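Local coordinates for protein aspartate-semialdehyde dehydrogenase 2 (Vibrio cholerae, PDB 2QZ9) that catalyses the NADPH-dependent reductive dephosphorylation of L-aspartyl-4-phosphate to L-aspartate-semialdehyde, a step in the synthesis of lysine, threonine and methionine, at residues Asn5-Gly10 with Ser64-Ala69; Ala139-Tyr144 with Lys222-Pro227; Ile149-Val154 with His249-Ala254; Ala166-Leu171 with Pro239-His244; Ala172-Lys177 with Ser190-Phe195. One frame throughout, in Å; residues are numbered along the deposited sequence.

Contact 1: Asn5-Gly10 with Ser64-Ala69; sequences NVAIFG and SQVHIA
Asn5 and His67 meet through two bonds. The imidazole has its CG anti to the carbonyl carbon (chi1 -62°), which turns the ring back so that ND1 receives the backbone N of Asn5 at 2.9 Å, close to the ring plane. In return His67 N reaches Asn5 O at 3.0 Å, approaching from above the carbonyl plane; Ile68 N adds a weak, longer bond to the same oxygen. Asn5 ND2 makes a bent, weak bond to Gln65 O. Further along, Ala7 N gives a straighter bond to Ile68 O (3.0 Å, 164° at the hydrogen), and the chains run on in parallel, Val6 paired with Ile68 and Ala7 with Ala69. On the alanine face, Ala7 CB rests on Val66 CG2 (3.9 Å) and lies 4.2 Å from Ala69 CB. The Val6 and Ile68 face is covered by helix 14-25, through Leu23, and by helix 317-335, through Leu331 and Val332. These are adjacent parallel strands of the Rossmann-type sheet of the nucleotide-binding domain, with strand 30-37 on the other flank of strand 4-9. Because ND1 is an acceptor here, a neutral His67 would carry its proton on NE2.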
# COMPACT_ATOMS: atom_id res chain seq x y z
N ASN A 5 -15.10 -5.55 -39.29
CA ASN A 5 -16.30 -5.55 -38.44
C ASN A 5 -15.90 -5.97 -37.03
O ASN A 5 -15.16 -6.95 -36.86
CB ASN A 5 -17.38 -6.48 -39.00
CG ASN A 5 -18.12 -5.88 -40.22
OD1 ASN A 5 -18.32 -4.67 -40.31
ND2 ASN A 5 -18.52 -6.76 -41.14
N VAL A 6 -16.37 -5.22 -36.03
CA VAL A 6 -15.94 -5.41 -34.65
C VAL A 6 -17.11 -5.51 -33.68
O VAL A 6 -17.99 -4.65 -33.67
CB VAL A 6 -14.96 -4.28 -34.19
CG1 VAL A 6 -14.57 -4.45 -32.71
CG2 VAL A 6 -13.70 -4.23 -35.08
N ALA A 7 -17.12 -6.57 -32.87
CA ALA A 7 -18.09 -6.70 -31.78
C ALA A 7 -17.43 -6.40 -30.43
O ALA A 7 -16.27 -6.74 -30.20
CB ALA A 7 -18.72 -8.08 -31.78
N ILE A 8 -18.17 -5.72 -29.57
CA ILE A 8 -17.81 -5.59 -28.18
C ILE A 8 -18.91 -6.26 -27.39
O ILE A 8 -20.08 -5.87 -27.48
CB ILE A 8 -17.66 -4.13 -27.72
CG1 ILE A 8 -16.51 -3.47 -28.49
CG2 ILE A 8 -17.42 -4.07 -26.22
CD1 ILE A 8 -16.37 -1.98 -28.25
N PHE A 9 -18.53 -7.31 -26.64
CA PHE A 9 -19.45 -8.05 -25.80
C PHE A 9 -19.20 -7.63 -24.35
O PHE A 9 -18.09 -7.72 -23.85
CB PHE A 9 -19.25 -9.56 -26.02
CG PHE A 9 -20.12 -10.45 -25.16
CD1 PHE A 9 -21.41 -10.05 -24.77
CD2 PHE A 9 -19.66 -11.69 -24.74
CE1 PHE A 9 -22.21 -10.87 -23.97
CE2 PHE A 9 -20.45 -12.52 -23.94
CZ PHE A 9 -21.73 -12.10 -23.56
N GLY A 10 -20.25 -7.13 -23.70
CA GLY A 10 -20.14 -6.44 -22.42
C GLY A 10 -20.11 -4.92 -22.59
O GLY A 10 -19.45 -4.20 -21.83
N SER A 64 -21.18 -14.33 -37.58
CA SER A 64 -20.50 -14.33 -38.89
C SER A 64 -20.34 -12.92 -39.46
O SER A 64 -19.59 -12.70 -40.42
CB SER A 64 -21.22 -15.26 -39.88
OG SER A 64 -22.61 -14.95 -39.98
N GLN A 65 -21.05 -11.96 -38.86
CA GLN A 65 -20.94 -10.54 -39.25
C GLN A 65 -19.60 -9.89 -38.86
O GLN A 65 -19.31 -8.78 -39.31
CB GLN A 65 -22.08 -9.74 -38.63
CG GLN A 65 -23.47 -10.23 -38.99
CD GLN A 65 -24.55 -9.41 -38.32
OE1 GLN A 65 -25.11 -9.81 -37.31
NE2 GLN A 65 -24.84 -8.25 -38.88
N VAL A 66 -18.80 -10.58 -38.06
CA VAL A 66 -17.69 -9.95 -37.33
C VAL A 66 -16.31 -10.61 -37.54
O VAL A 66 -16.22 -11.83 -37.62
CB VAL A 66 -18.10 -9.81 -35.82
CG1 VAL A 66 -16.93 -9.89 -34.89
CG2 VAL A 66 -18.82 -8.49 -35.61
N HIS A 67 -15.26 -9.80 -37.65
CA HIS A 67 -13.88 -10.30 -37.74
C HIS A 67 -13.26 -10.51 -36.35
O HIS A 67 -12.57 -11.50 -36.09
CB HIS A 67 -12.99 -9.33 -38.51
CG HIS A 67 -13.40 -9.12 -39.94
ND1 HIS A 67 -14.22 -8.08 -40.33
CD2 HIS A 67 -13.09 -9.81 -41.07
CE1 HIS A 67 -14.41 -8.15 -41.64
NE2 HIS A 67 -13.73 -9.18 -42.11
N ILE A 68 -13.50 -9.54 -35.47
CA ILE A 68 -12.86 -9.49 -34.17
C ILE A 68 -13.92 -9.15 -33.15
O ILE A 68 -14.79 -8.30 -33.40
CB ILE A 68 -11.73 -8.42 -34.13
CG1 ILE A 68 -10.60 -8.81 -35.09
CG2 ILE A 68 -11.16 -8.23 -32.70
CD1 ILE A 68 -9.66 -7.67 -35.40
N ALA A 69 -13.88 -9.85 -32.02
CA ALA A 69 -14.69 -9.50 -30.86
C ALA A 69 -13.78 -9.18 -29.69
O ALA A 69 -12.78 -9.87 -29.45
CB ALA A 69 -15.64 -10.63 -30.50

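Contact 2: Ala139-Tyr144 with Lys222-Pro227; sequences ALKPIY and KIFNDP
Tyr144 is held in two ways at once: its ring forms an offset (parallel-displaced) stack with Phe224, while its hydroxyl is bonded to Asp226, two residues beyond Phe224. The ring centroids are 4.2 Å apart and the planes only 21° from parallel, with Phe224 CD2 over the centre of the tyrosine ring and Tyr144 CG nearer the rim of the phenylalanine. The tyrosine and phenylalanine come from opposite sides and overlap through their rings. With CG anti to the backbone N (chi1 -171°), the tyrosine reaches out from its helix far enough for OH to donate to Asp226 OD1 at 2.8 Å, on the anti side of the carboxylate and 22° out of its plane. Asp226 OD2 is taken by Ser228 OG, so both carboxylate oxygens have partners. Leu140 CB comes to the edge of the Phe224 ring at CZ (4.5 Å), and Lys141 CD lies obliquely near CE1 (4.2 Å). Val112, Leu137 and Ile229 also pack on Phe224. The contact thus joins helix 131-147 to the end of helix 211-224, where Asn225, with its positive phi, is the C-prime residue of a Schellman motif.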
# COMPACT_ATOMS: atom_id res chain seq x y z
N ALA A 139 6.47 -2.15 -17.14
CA ALA A 139 7.55 -1.45 -16.44
C ALA A 139 8.83 -2.29 -16.30
O ALA A 139 9.94 -1.76 -16.41
CB ALA A 139 7.08 -0.98 -15.08
N LEU A 140 8.68 -3.59 -16.04
CA LEU A 140 9.82 -4.49 -15.79
C LEU A 140 10.50 -5.07 -17.02
O LEU A 140 11.64 -5.53 -16.93
CB LEU A 140 9.44 -5.65 -14.87
CG LEU A 140 9.00 -5.37 -13.43
CD1 LEU A 140 8.80 -6.69 -12.72
CD2 LEU A 140 10.00 -4.48 -12.67
N LYS A 141 9.80 -5.09 -18.16
CA LYS A 141 10.33 -5.64 -19.42
C LYS A 141 11.74 -5.13 -19.81
O LYS A 141 12.60 -5.95 -20.12
CB LYS A 141 9.34 -5.43 -20.58
CG LYS A 141 9.78 -6.01 -21.91
CD LYS A 141 10.04 -7.53 -21.83
CE LYS A 141 10.30 -8.11 -23.23
NZ LYS A 141 10.42 -9.57 -23.09
N PRO A 142 11.97 -3.79 -19.79
CA PRO A 142 13.31 -3.25 -20.11
C PRO A 142 14.40 -3.77 -19.18
O PRO A 142 15.52 -4.04 -19.63
CB PRO A 142 13.13 -1.75 -19.88
CG PRO A 142 11.68 -1.50 -20.08
CD PRO A 142 11.01 -2.71 -19.51
N ILE A 143 14.07 -3.90 -17.90
CA ILE A 143 14.98 -4.41 -16.88
C ILE A 143 15.26 -5.89 -17.14
O ILE A 143 16.42 -6.34 -17.09
CB ILE A 143 14.38 -4.20 -15.46
CG1 ILE A 143 14.45 -2.72 -15.05
CG2 ILE A 143 15.07 -5.08 -14.45
CD1 ILE A 143 13.48 -2.30 -13.96
N TYR A 144 14.19 -6.63 -17.43
CA TYR A 144 14.26 -8.07 -17.70
C TYR A 144 15.16 -8.34 -18.90
O TYR A 144 15.98 -9.25 -18.86
CB TYR A 144 12.87 -8.65 -17.97
CG TYR A 144 12.82 -10.17 -18.05
CD1 TYR A 144 12.93 -10.95 -16.90
CD2 TYR A 144 12.64 -10.82 -19.26
CE1 TYR A 144 12.89 -12.35 -16.96
CE2 TYR A 144 12.60 -12.23 -19.34
CZ TYR A 144 12.72 -12.98 -18.17
OH TYR A 144 12.68 -14.36 -18.21
N LYS A 222 3.94 -17.06 -17.19
CA LYS A 222 3.42 -17.37 -18.53
C LYS A 222 3.86 -16.34 -19.57
O LYS A 222 4.37 -16.71 -20.63
CB LYS A 222 1.88 -17.50 -18.52
CG LYS A 222 1.29 -17.87 -19.92
CD LYS A 222 -0.15 -18.39 -19.84
CE LYS A 222 -0.65 -18.88 -21.20
NZ LYS A 222 -2.03 -19.44 -21.10
N ILE A 223 3.68 -15.06 -19.26
CA ILE A 223 3.97 -13.95 -20.18
C ILE A 223 5.47 -13.76 -20.47
O ILE A 223 5.86 -13.48 -21.61
CB ILE A 223 3.34 -12.62 -19.68
CG1 ILE A 223 1.81 -12.68 -19.81
CG2 ILE A 223 3.89 -11.42 -20.44
CD1 ILE A 223 1.06 -11.72 -18.94
N PHE A 224 6.30 -13.90 -19.44
CA PHE A 224 7.76 -13.84 -19.58
C PHE A 224 8.30 -15.20 -20.06
O PHE A 224 9.47 -15.31 -20.42
CB PHE A 224 8.42 -13.45 -18.24
CG PHE A 224 8.55 -11.95 -18.01
CD1 PHE A 224 8.05 -11.03 -18.91
CD2 PHE A 224 9.13 -11.48 -16.83
CE1 PHE A 224 8.16 -9.65 -18.67
CE2 PHE A 224 9.25 -10.11 -16.58
CZ PHE A 224 8.77 -9.19 -17.50
N ASN A 225 7.43 -16.21 -20.02
CA ASN A 225 7.72 -17.57 -20.47
C ASN A 225 8.91 -18.10 -19.71
O ASN A 225 9.89 -18.58 -20.28
CB ASN A 225 7.91 -17.63 -22.00
CG ASN A 225 7.85 -19.05 -22.55
OD1 ASN A 225 7.09 -19.90 -22.07
ND2 ASN A 225 8.66 -19.31 -23.58
N ASP A 226 8.82 -18.00 -18.39
CA ASP A 226 9.93 -18.32 -17.52
C ASP A 226 9.42 -18.81 -16.18
O ASP A 226 8.98 -18.02 -15.35
CB ASP A 226 10.83 -17.08 -17.36
CG ASP A 226 12.04 -17.34 -16.49
OD1 ASP A 226 12.78 -16.37 -16.25
OD2 ASP A 226 12.25 -18.48 -16.03
N PRO A 227 9.48 -20.13 -15.96
CA PRO A 227 9.03 -20.75 -14.72
C PRO A 227 10.02 -20.54 -13.55
O PRO A 227 9.82 -21.09 -12.47
CB PRO A 227 8.95 -22.24 -15.09
CG PRO A 227 10.04 -22.41 -16.12
CD PRO A 227 10.01 -21.13 -16.92

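Contact 3: Ile149-Val154 with His249-Ala254; sequences IERINV and HVETRA
Arg151 sets its CG anti to the backbone N (chi1 176°) and Glu251 sets its own anti to the carbonyl carbon (chi1 -61°), which lays the two side chains alongside each other, pointing the same way, on one face of strands 149-158 and 244-252, antiparallel neighbours in the mixed sheet of the dimerisation domain. After the Ile149-Thr252 pair a classic beta bulge interrupts the pairing: Glu150 and Arg151 both face Glu251, whose O takes Glu150 N at 2.9 Å and, weakly, Arg151 N at 3.4 Å. Past the bulge the register is regular, with Glu251 N on Arg151 O (2.9 Å). The Arg151 NH1 to Glu251 OE2 salt bridge is 3.0 Å long, but its hydrogen bond is bent and weak, with the guanidinium and carboxylate planes 67° apart. Both residues have stronger partners across the dimer interface: Arg151 with Asp300 and Glu251 of the second subunit, and Glu251 with Arg151 of that subunit. This buried cluster of opposite charges would probably keep each group ionised. His249 NE2 likewise bonds to Thr234 OG1 of the second subunit. On the other face Leu140 of helix 131-147 covers Ile152 and Val250. Val250 CG1 sits 3.9 Å from both CG1 and CG2 of Ile152.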
# COMPACT_ATOMS: atom_id res chain seq x y z
N ILE A 149 15.60 -11.01 -14.39
CA ILE A 149 14.97 -10.85 -13.09
C ILE A 149 14.84 -12.20 -12.44
O ILE A 149 14.32 -13.13 -13.06
CB ILE A 149 13.58 -10.16 -13.19
CG1 ILE A 149 13.74 -8.70 -13.63
CG2 ILE A 149 12.84 -10.23 -11.85
CD1 ILE A 149 12.49 -8.10 -14.24
N GLU A 150 15.34 -12.32 -11.21
CA GLU A 150 15.27 -13.58 -10.46
C GLU A 150 14.04 -13.61 -9.56
O GLU A 150 13.35 -14.63 -9.49
CB GLU A 150 16.55 -13.80 -9.62
CG GLU A 150 16.55 -15.10 -8.82
CD GLU A 150 17.72 -15.20 -7.85
OE1 GLU A 150 18.89 -15.09 -8.29
OE2 GLU A 150 17.46 -15.42 -6.64
N ARG A 151 13.76 -12.49 -8.88
CA ARG A 151 12.68 -12.44 -7.89
C ARG A 151 11.99 -11.07 -7.83
O ARG A 151 12.66 -10.02 -7.84
CB ARG A 151 13.24 -12.87 -6.52
CG ARG A 151 12.29 -12.80 -5.35
CD ARG A 151 12.77 -13.70 -4.22
NE ARG A 151 11.85 -13.67 -3.08
CZ ARG A 151 12.06 -12.98 -1.97
NH1 ARG A 151 13.16 -12.25 -1.82
NH2 ARG A 151 11.16 -13.01 -0.98
N ILE A 152 10.65 -11.09 -7.77
CA ILE A 152 9.84 -9.87 -7.61
C ILE A 152 9.03 -9.88 -6.30
O ILE A 152 8.17 -10.74 -6.11
CB ILE A 152 8.85 -9.66 -8.80
CG1 ILE A 152 9.57 -9.74 -10.15
CG2 ILE A 152 8.11 -8.32 -8.68
CD1 ILE A 152 8.62 -10.01 -11.36
N ASN A 153 9.33 -8.95 -5.39
CA ASN A 153 8.43 -8.59 -4.29
C ASN A 153 7.55 -7.43 -4.73
O ASN A 153 8.06 -6.41 -5.16
CB ASN A 153 9.22 -8.19 -3.04
CG ASN A 153 9.70 -9.39 -2.23
OD1 ASN A 153 10.89 -9.67 -2.18
ND2 ASN A 153 8.77 -10.09 -1.61
N VAL A 154 6.24 -7.58 -4.65
CA VAL A 154 5.33 -6.54 -5.10
C VAL A 154 4.13 -6.43 -4.15
O VAL A 154 3.56 -7.43 -3.73
CB VAL A 154 4.86 -6.80 -6.56
CG1 VAL A 154 4.17 -8.15 -6.67
CG2 VAL A 154 3.99 -5.67 -7.09
N HIS A 249 9.74 -4.27 -5.88
CA HIS A 249 11.11 -4.42 -5.39
C HIS A 249 11.72 -5.66 -6.09
O HIS A 249 11.44 -6.81 -5.73
CB HIS A 249 11.13 -4.62 -3.86
CG HIS A 249 10.60 -3.47 -3.06
ND1 HIS A 249 10.56 -3.49 -1.68
CD2 HIS A 249 10.10 -2.26 -3.43
CE1 HIS A 249 10.07 -2.34 -1.24
NE2 HIS A 249 9.77 -1.59 -2.28
N VAL A 250 12.55 -5.43 -7.10
CA VAL A 250 13.04 -6.56 -7.90
C VAL A 250 14.51 -6.88 -7.67
O VAL A 250 15.33 -6.00 -7.37
CB VAL A 250 12.76 -6.39 -9.42
CG1 VAL A 250 11.28 -6.32 -9.68
CG2 VAL A 250 13.43 -5.15 -9.98
N GLU A 251 14.83 -8.16 -7.80
CA GLU A 251 16.20 -8.62 -7.72
C GLU A 251 16.57 -9.07 -9.12
O GLU A 251 15.97 -10.00 -9.66
CB GLU A 251 16.33 -9.76 -6.72
CG GLU A 251 15.93 -9.37 -5.29
CD GLU A 251 15.55 -10.55 -4.43
OE1 GLU A 251 16.14 -11.65 -4.61
OE2 GLU A 251 14.67 -10.39 -3.56
N THR A 252 17.55 -8.39 -9.72
CA THR A 252 17.99 -8.70 -11.07
C THR A 252 19.03 -9.83 -11.04
O THR A 252 19.57 -10.14 -9.98
CB THR A 252 18.50 -7.45 -11.82
OG1 THR A 252 19.62 -6.87 -11.12
CG2 THR A 252 17.39 -6.44 -11.95
N ARG A 253 19.26 -10.46 -12.19
CA ARG A 253 20.24 -11.56 -12.29
C ARG A 253 21.67 -11.03 -12.51
O ARG A 253 22.64 -11.66 -12.09
CB ARG A 253 19.85 -12.57 -13.39
CG ARG A 253 18.54 -13.31 -13.13
CD ARG A 253 18.36 -14.47 -14.10
NE ARG A 253 17.18 -15.27 -13.81
CZ ARG A 253 17.13 -16.24 -12.90
NH1 ARG A 253 18.20 -16.53 -12.17
NH2 ARG A 253 16.00 -16.91 -12.71
N ALA A 254 21.78 -9.88 -13.16
CA ALA A 254 23.05 -9.15 -13.26
C ALA A 254 22.89 -7.74 -12.68
O ALA A 254 21.77 -7.23 -12.64
CB ALA A 254 23.52 -9.08 -14.71
O HOH W 1 14.54 -15.74 -14.46
O HOH W 2 15.69 -13.36 -15.64
O HOH W 3 13.16 -8.14 -3.57

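Contact 4: Ala166-Leu171 with Pro239-His244; sequences AGIDEL and PVFYGH
The backbones of Ile168 and Phe241 come within 6.4 Å at their CA atoms, and those of Leu171 and Pro239 within 6.7 Å, as an irregular loop passes along one side of a helix without a hydrogen bond between them. What joins the two is hydrophobic. Leu171, about one helical turn beyond Ile168, puts its CG anti to the backbone N (chi1 180°), so that its branches are delivered to the loop. CD2 stands over the face of the Phe241 ring in a CH-pi contact, 3.8 Å from the centroid and 22° off the normal, and the same methyl touches Pro239 C at 3.6 Å. The other branch, CD1, meets Pro239 CB at 3.9 Å. The carbonyl oxygen of Ile168 lies at the edge of the Phe241 ring, near CE2. Ile168 CG2 packs on Phe241 CD2, while Ile168 CD1 reaches Tyr242 CE1 at 3.8 Å, the two side chains crossing at about a right angle. The loop leads straight into His244, the likely proton acceptor of the active site, which packs against the catalytic Cys131. Phe195 of the second subunit packs on Leu171, Val240 and Phe241. Helix 165-179 is thus tied to the loop between strand 230-234 and strand 244-252, beside Val160 and Ser161 of the loop after strand 149-158.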
# COMPACT_ATOMS: atom_id res chain seq x y z
N ALA A 166 -20.20 -2.05 -8.20
CA ALA A 166 -20.53 -2.47 -6.84
C ALA A 166 -19.45 -2.09 -5.81
O ALA A 166 -19.74 -1.94 -4.62
CB ALA A 166 -20.80 -3.97 -6.80
N GLY A 167 -18.21 -1.94 -6.28
CA GLY A 167 -17.10 -1.49 -5.43
C GLY A 167 -17.04 0.03 -5.30
O GLY A 167 -16.91 0.55 -4.19
N ILE A 168 -17.14 0.72 -6.43
CA ILE A 168 -17.21 2.18 -6.52
C ILE A 168 -18.35 2.77 -5.66
O ILE A 168 -18.15 3.76 -4.93
CB ILE A 168 -17.39 2.64 -8.00
CG1 ILE A 168 -16.19 2.20 -8.84
CG2 ILE A 168 -17.60 4.15 -8.09
CD1 ILE A 168 -16.23 2.66 -10.29
N ASP A 169 -19.53 2.17 -5.77
CA ASP A 169 -20.69 2.63 -5.03
C ASP A 169 -20.52 2.35 -3.56
O ASP A 169 -21.04 3.09 -2.72
CB ASP A 169 -21.96 1.95 -5.54
CG ASP A 169 -22.32 2.36 -6.97
OD1 ASP A 169 -22.99 1.55 -7.65
OD2 ASP A 169 -21.92 3.47 -7.40
N GLU A 170 -19.80 1.28 -3.23
CA GLU A 170 -19.54 0.96 -1.84
C GLU A 170 -18.60 2.00 -1.24
O GLU A 170 -18.83 2.44 -0.11
CB GLU A 170 -18.99 -0.44 -1.66
CG GLU A 170 -18.98 -0.87 -0.22
CD GLU A 170 -19.37 -2.31 -0.02
OE1 GLU A 170 -20.38 -2.74 -0.63
OE2 GLU A 170 -18.69 -3.01 0.75
N LEU A 171 -17.58 2.40 -1.99
CA LEU A 171 -16.65 3.44 -1.54
C LEU A 171 -17.35 4.78 -1.35
O LEU A 171 -17.33 5.32 -0.25
CB LEU A 171 -15.44 3.59 -2.48
CG LEU A 171 -14.41 4.67 -2.08
CD1 LEU A 171 -13.89 4.49 -0.64
CD2 LEU A 171 -13.26 4.75 -3.07
N PRO A 239 -8.80 2.95 -0.73
CA PRO A 239 -9.98 3.81 -0.95
C PRO A 239 -9.77 4.82 -2.06
O PRO A 239 -9.90 6.03 -1.86
CB PRO A 239 -10.16 4.53 0.41
CG PRO A 239 -9.05 4.02 1.30
CD PRO A 239 -8.02 3.40 0.43
N VAL A 240 -9.44 4.29 -3.23
CA VAL A 240 -9.19 5.06 -4.44
C VAL A 240 -10.22 4.61 -5.48
O VAL A 240 -10.65 3.45 -5.46
CB VAL A 240 -7.75 4.80 -4.95
CG1 VAL A 240 -7.47 5.53 -6.25
CG2 VAL A 240 -6.73 5.20 -3.87
N PHE A 241 -10.63 5.52 -6.37
CA PHE A 241 -11.67 5.21 -7.36
C PHE A 241 -11.11 4.47 -8.56
O PHE A 241 -11.47 3.30 -8.76
CB PHE A 241 -12.48 6.46 -7.77
CG PHE A 241 -13.48 6.89 -6.73
CD1 PHE A 241 -13.37 8.12 -6.09
CD2 PHE A 241 -14.53 6.04 -6.36
CE1 PHE A 241 -14.29 8.50 -5.11
CE2 PHE A 241 -15.45 6.42 -5.38
CZ PHE A 241 -15.33 7.66 -4.75
N TYR A 242 -10.22 5.13 -9.30
CA TYR A 242 -9.61 4.59 -10.52
C TYR A 242 -8.08 4.57 -10.43
O TYR A 242 -7.48 5.37 -9.71
CB TYR A 242 -10.06 5.42 -11.74
CG TYR A 242 -11.53 5.80 -11.67
CD1 TYR A 242 -12.53 4.87 -11.96
CD2 TYR A 242 -11.91 7.09 -11.28
CE1 TYR A 242 -13.88 5.22 -11.88
CE2 TYR A 242 -13.25 7.45 -11.20
CZ TYR A 242 -14.23 6.51 -11.50
OH TYR A 242 -15.55 6.86 -11.42
N GLY A 243 -7.47 3.64 -11.18
CA GLY A 243 -6.02 3.46 -11.20
C GLY A 243 -5.51 2.47 -10.16
O GLY A 243 -6.01 2.42 -9.05
N HIS A 244 -4.51 1.68 -10.53
CA HIS A 244 -3.81 0.86 -9.54
C HIS A 244 -2.38 1.34 -9.44
O HIS A 244 -1.82 1.81 -10.42
CB HIS A 244 -3.80 -0.63 -9.91
CG HIS A 244 -5.16 -1.26 -9.91
ND1 HIS A 244 -5.43 -2.43 -10.59
CD2 HIS A 244 -6.32 -0.88 -9.34
CE1 HIS A 244 -6.70 -2.75 -10.41
NE2 HIS A 244 -7.26 -1.82 -9.66

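Contact 5: Ala172-Lys177 with Ser190-Phe195; sequences AGQTAK and SQQIAF
Thr175 OG1 is hydrogen-bonded to Leu171 O, one turn earlier in the same helix, and the same hydroxyl oxygen presses on Ala194 CB, 3.3 Å away. The hydroxyl stands anti to the carbonyl carbon (chi1 -57°), which leaves the methyl CG2 anti to the backbone N and brought obliquely to the Phe195 ring, whose CZ it meets at 3.8 Å. Thr175 and Phe195 cross at about a right angle. Gln174 stretches out from the helix toward the loop, with its CB on Ala194 CB (3.8 Å) and its extended chain lying across that of Gln192, the two amide planes nearly perpendicular at 84°. Leu178 of the same helix covers Gln192 and Ala194 as well, so the loop is packed along more than one turn. Ile193 directs its end away, toward Val160 and Arg237, a residue that probably binds substrate. The second subunit borders the contact: Thr175 packs on its own counterpart there, and Gln191 OE1 is hydrogen-bonded to Thr281 of that subunit. Loop and helix therefore form a packed piece of the dimerisation domain, in which helix 165-179 and the loop after it lie at the subunit interface, near the probable substrate pocket.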
# COMPACT_ATOMS: atom_id res chain seq x y z
N ALA A 172 -17.96 5.30 -2.42
CA ALA A 172 -18.67 6.59 -2.39
C ALA A 172 -19.83 6.61 -1.41
O ALA A 172 -20.09 7.64 -0.78
CB ALA A 172 -19.15 6.95 -3.79
N GLY A 173 -20.52 5.48 -1.27
CA GLY A 173 -21.66 5.35 -0.37
C GLY A 173 -21.28 5.26 1.10
O GLY A 173 -21.92 5.89 1.94
N GLN A 174 -20.25 4.46 1.40
CA GLN A 174 -19.75 4.32 2.76
C GLN A 174 -19.14 5.62 3.26
O GLN A 174 -19.25 5.95 4.44
CB GLN A 174 -18.69 3.22 2.85
CG GLN A 174 -19.23 1.81 3.02
CD GLN A 174 -18.14 0.81 3.38
OE1 GLN A 174 -18.43 -0.30 3.84
NE2 GLN A 174 -16.89 1.20 3.18
N THR A 175 -18.49 6.34 2.35
CA THR A 175 -17.76 7.56 2.70
C THR A 175 -18.72 8.69 3.08
O THR A 175 -18.45 9.43 4.03
CB THR A 175 -16.77 7.98 1.56
OG1 THR A 175 -15.87 6.90 1.29
CG2 THR A 175 -15.95 9.19 1.96
N ALA A 176 -19.84 8.79 2.36
CA ALA A 176 -20.89 9.77 2.67
C ALA A 176 -21.63 9.44 3.98
O ALA A 176 -21.85 10.33 4.81
CB ALA A 176 -21.87 9.88 1.52
N LYS A 177 -22.00 8.18 4.17
CA LYS A 177 -22.64 7.76 5.42
C LYS A 177 -21.76 8.06 6.62
O LYS A 177 -22.25 8.58 7.63
CB LYS A 177 -23.04 6.27 5.38
CG LYS A 177 -24.50 6.00 5.00
CD LYS A 177 -24.74 5.94 3.48
CE LYS A 177 -25.05 7.32 2.87
NZ LYS A 177 -24.94 7.33 1.38
N SER A 190 -15.62 -7.57 2.56
CA SER A 190 -15.82 -8.18 3.88
C SER A 190 -15.62 -7.19 5.03
O SER A 190 -16.27 -7.30 6.08
CB SER A 190 -14.92 -9.41 4.06
OG SER A 190 -13.58 -9.12 3.68
N GLN A 191 -14.72 -6.23 4.83
CA GLN A 191 -14.52 -5.15 5.81
C GLN A 191 -14.84 -3.82 5.15
O GLN A 191 -15.07 -3.76 3.94
CB GLN A 191 -13.08 -5.16 6.38
CG GLN A 191 -12.64 -6.53 6.90
CD GLN A 191 -11.57 -6.46 7.99
OE1 GLN A 191 -11.31 -5.41 8.56
NE2 GLN A 191 -10.97 -7.60 8.28
N GLN A 192 -14.90 -2.76 5.96
CA GLN A 192 -15.15 -1.40 5.47
C GLN A 192 -13.97 -0.93 4.63
O GLN A 192 -12.81 -1.14 5.00
CB GLN A 192 -15.36 -0.46 6.66
CG GLN A 192 -15.57 1.01 6.32
CD GLN A 192 -15.44 1.92 7.54
OE1 GLN A 192 -14.77 2.97 7.48
NE2 GLN A 192 -16.05 1.53 8.66
N ILE A 193 -14.28 -0.29 3.49
CA ILE A 193 -13.25 0.19 2.58
C ILE A 193 -12.96 1.69 2.75
O ILE A 193 -11.80 2.11 2.68
CB ILE A 193 -13.55 -0.16 1.08
CG1 ILE A 193 -12.37 0.20 0.17
CG2 ILE A 193 -14.81 0.52 0.59
CD1 ILE A 193 -11.03 -0.42 0.60
N ALA A 194 -14.02 2.48 2.94
CA ALA A 194 -13.88 3.92 3.15
C ALA A 194 -12.87 4.16 4.28
O ALA A 194 -12.97 3.56 5.35
CB ALA A 194 -15.24 4.54 3.50
N PHE A 195 -11.88 5.01 4.00
CA PHE A 195 -10.78 5.30 4.95
C PHE A 195 -10.10 4.06 5.53
O PHE A 195 -9.71 4.05 6.70
CB PHE A 195 -11.27 6.18 6.12
CG PHE A 195 -12.08 7.36 5.71
CD1 PHE A 195 -13.41 7.47 6.12
CD2 PHE A 195 -11.52 8.38 4.95
CE1 PHE A 195 -14.18 8.58 5.75
CE2 PHE A 195 -12.28 9.49 4.58
CZ PHE A 195 -13.62 9.58 4.98

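From the N terminus, contact 1 closes first, joining two strands of the nucleotide-binding sheet before any of the others opens; about 14 Å separates its nearest atoms from contact 4. The rest belong to the dimerisation domain and are interleaved. Contact 2 opens on helix 131-147 and contact 3 on the strand that follows; their segments alternate, and the two touch where the helix packs on the strand pair. Helix 165-179 then starts contact 4 and, directly after it, contact 5, the shortest loop, which lies wholly within contacts 2, 3 and 4. Contact 2 closes next, crossing contact 4, which closes within the span of contact 3, the last to close.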